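Local coordinates for protein L-Ala-D/L-Glu epimerase, a muconate lactonizing enzyme (Klebsiella pneumoniae subsp. pneumoniae MGH 78578, PDB 3FCP) that belongs to the muconate lactonizing enzyme family of the enolase superfamily and holds a magnesium ion in its barrel domain, at residues 282-287 with 315-320. Sequence-based numbering, arbitrary orientation.
Sequences NSVLAL and HAWSTL
V284 and L285, on helix 283-294, pack against A316, W317, T319 and L320, near the C-terminal end of helix 307-317. Both helices belong to the TIM-barrel-like domain of the enolase superfamily, and strand 297-300 lies between them in sequence. E110 accepts hydrogen bonds from N282 N and S283 OG. V284 points its side chain at the second segment. CG1 sits 3.8 Å from W317 CZ3 and approaches the indole obliquely. The same methyl reaches A316 CB at 4.2 Å. With chi1 at 73°, CG1 sits between the backbone N and the carbonyl carbon, and CG2 is anti to the N. CG2 meets the edge of the indole in the ring plane, 4.0 Å from W317 CH2. V284 and W317 both touch L273 of strand 270-273 as well, which places this part of the contact against the barrel wall. L285 works through the end of its side chain. Its CD2 lies 4.0 Å from L320 CD1. L320 in turn reaches A288 and R289, one turn further along the first helix. The contact is mainly apolar, but L285 CD2 also meets two oxygens, T319 OG1 at 3.8 Å and A316 O at 4.2 Å. W317 to L320 form a type I beta turn. A316 O accepts from T319 N and, in its carbonyl plane, from T319 OG1 at 2.8 Å, with a C=O...O angle of 151°.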
loop_
_atom_site.group_PDB
_atom_site.type_symbol
_atom_site.label_atom_id
_atom_site.label_comp_id
_atom_site.label_asym_id
_atom_site.label_seq_id
_atom_site.Cartn_x
_atom_site.Cartn_y
_atom_site.Cartn_z
ATOM N N ASN A 282 32.845 -1.290 15.769
ATOM C CA ASN A 282 31.773 -1.976 16.495
ATOM C C ASN A 282 30.408 -1.455 16.057
ATOM O O ASN A 282 29.475 -2.234 15.817
ATOM C CB ASN A 282 31.924 -1.799 18.013
ATOM C CG ASN A 282 30.896 -2.611 18.797
ATOM O OD1 ASN A 282 30.200 -2.085 19.668
ATOM N ND2 ASN A 282 30.800 -3.898 18.491
ATOM N N SER A 283 30.292 -0.136 15.945
ATOM C CA SER A 283 29.032 0.488 15.538
ATOM C C SER A 283 28.539 -0.003 14.179
ATOM O O SER A 283 27.337 -0.175 13.972
ATOM C CB SER A 283 29.181 2.011 15.502
ATOM O OG SER A 283 29.365 2.531 16.807
ATOM N N VAL A 284 29.460 -0.239 13.252
ATOM C CA VAL A 284 29.060 -0.694 11.926
ATOM C C VAL A 284 28.419 -2.086 11.956
ATOM O O VAL A 284 27.641 -2.433 11.064
ATOM C CB VAL A 284 30.267 -0.706 10.942
ATOM C CG1 VAL A 284 31.210 -1.852 11.275
ATOM C CG2 VAL A 284 29.762 -0.804 9.497
ATOM N N LEU A 285 28.732 -2.875 12.983
ATOM C CA LEU A 285 28.175 -4.221 13.103
ATOM C C LEU A 285 26.658 -4.241 13.292
ATOM O O LEU A 285 25.998 -5.207 12.895
ATOM C CB LEU A 285 28.854 -4.980 14.254
ATOM C CG LEU A 285 30.366 -5.161 14.082
ATOM C CD1 LEU A 285 30.947 -5.881 15.294
ATOM C CD2 LEU A 285 30.642 -5.955 12.811
ATOM N N ALA A 286 26.098 -3.187 13.890
ATOM C CA ALA A 286 24.644 -3.131 14.074
ATOM C C ALA A 286 23.984 -3.021 12.694
ATOM O O ALA A 286 22.979 -3.671 12.412
ATOM C CB ALA A 286 24.255 -1.929 14.946
ATOM N N LEU A 287 24.565 -2.192 11.833
ATOM C CA LEU A 287 24.053 -2.009 10.479
ATOM C C LEU A 287 24.159 -3.352 9.752
ATOM O O LEU A 287 23.246 -3.764 9.034
ATOM C CB LEU A 287 24.895 -0.970 9.733
ATOM C CG LEU A 287 24.303 -0.120 8.606
ATOM C CD1 LEU A 287 25.416 0.189 7.619
ATOM C CD2 LEU A 287 23.127 -0.805 7.916
ATOM N N HIS A 315 39.219 -5.666 10.549
ATOM C CA HIS A 315 38.919 -6.462 11.739
ATOM C C HIS A 315 37.411 -6.693 11.844
ATOM O O HIS A 315 36.969 -7.780 12.220
ATOM C CB HIS A 315 39.443 -5.771 12.996
ATOM C CG HIS A 315 40.892 -6.042 13.268
ATOM N ND1 HIS A 315 41.351 -7.267 13.702
ATOM C CD2 HIS A 315 41.985 -5.254 13.144
ATOM C CE1 HIS A 315 42.664 -7.223 13.833
ATOM N NE2 HIS A 315 43.074 -6.012 13.500
ATOM N N ALA A 316 36.633 -5.665 11.508
ATOM C CA ALA A 316 35.175 -5.752 11.532
ATOM C C ALA A 316 34.678 -6.638 10.385
ATOM O O ALA A 316 33.844 -7.523 10.588
ATOM C CB ALA A 316 34.560 -4.351 11.423
ATOM N N TRP A 317 35.204 -6.409 9.183
ATOM C CA TRP A 317 34.804 -7.190 8.011
ATOM C C TRP A 317 35.065 -8.688 8.192
ATOM O O TRP A 317 34.312 -9.522 7.682
ATOM C CB TRP A 317 35.555 -6.717 6.757
ATOM C CG TRP A 317 35.352 -5.271 6.332
ATOM C CD1 TRP A 317 36.106 -4.582 5.414
ATOM C CD2 TRP A 317 34.370 -4.341 6.817
ATOM N NE1 TRP A 317 35.657 -3.291 5.301
ATOM C CE2 TRP A 317 34.596 -3.112 6.152
ATOM C CE3 TRP A 317 33.323 -4.423 7.751
ATOM C CZ2 TRP A 317 33.816 -1.971 6.393
ATOM C CZ3 TRP A 317 32.549 -3.290 7.993
ATOM C CH2 TRP A 317 32.801 -2.077 7.315
ATOM N N SER A 318 36.128 -9.024 8.919
ATOM C CA SER A 318 36.503 -10.421 9.145
ATOM C C SER A 318 35.462 -11.222 9.909
ATOM O O SER A 318 35.400 -12.446 9.797
ATOM C CB SER A 318 37.830 -10.505 9.910
ATOM O OG SER A 318 37.649 -10.230 11.292
ATOM N N THR A 319 34.647 -10.539 10.698
ATOM C CA THR A 319 33.641 -11.233 11.487
ATOM C C THR A 319 32.347 -11.473 10.719
ATOM O O THR A 319 31.431 -12.106 11.244
ATOM C CB THR A 319 33.264 -10.428 12.727
ATOM O OG1 THR A 319 32.510 -9.279 12.318
ATOM C CG2 THR A 319 34.517 -9.974 13.478
ATOM N N LEU A 320 32.277 -10.996 9.479
ATOM C CA LEU A 320 31.044 -11.115 8.697
ATOM C C LEU A 320 31.168 -11.806 7.350
ATOM O O LEU A 320 32.236 -11.819 6.748
ATOM C CB LEU A 320 30.478 -9.714 8.427
ATOM C CG LEU A 320 30.255 -8.766 9.603
ATOM C CD1 LEU A 320 30.177 -7.320 9.100
ATOM C CD2 LEU A 320 28.989 -9.178 10.334
#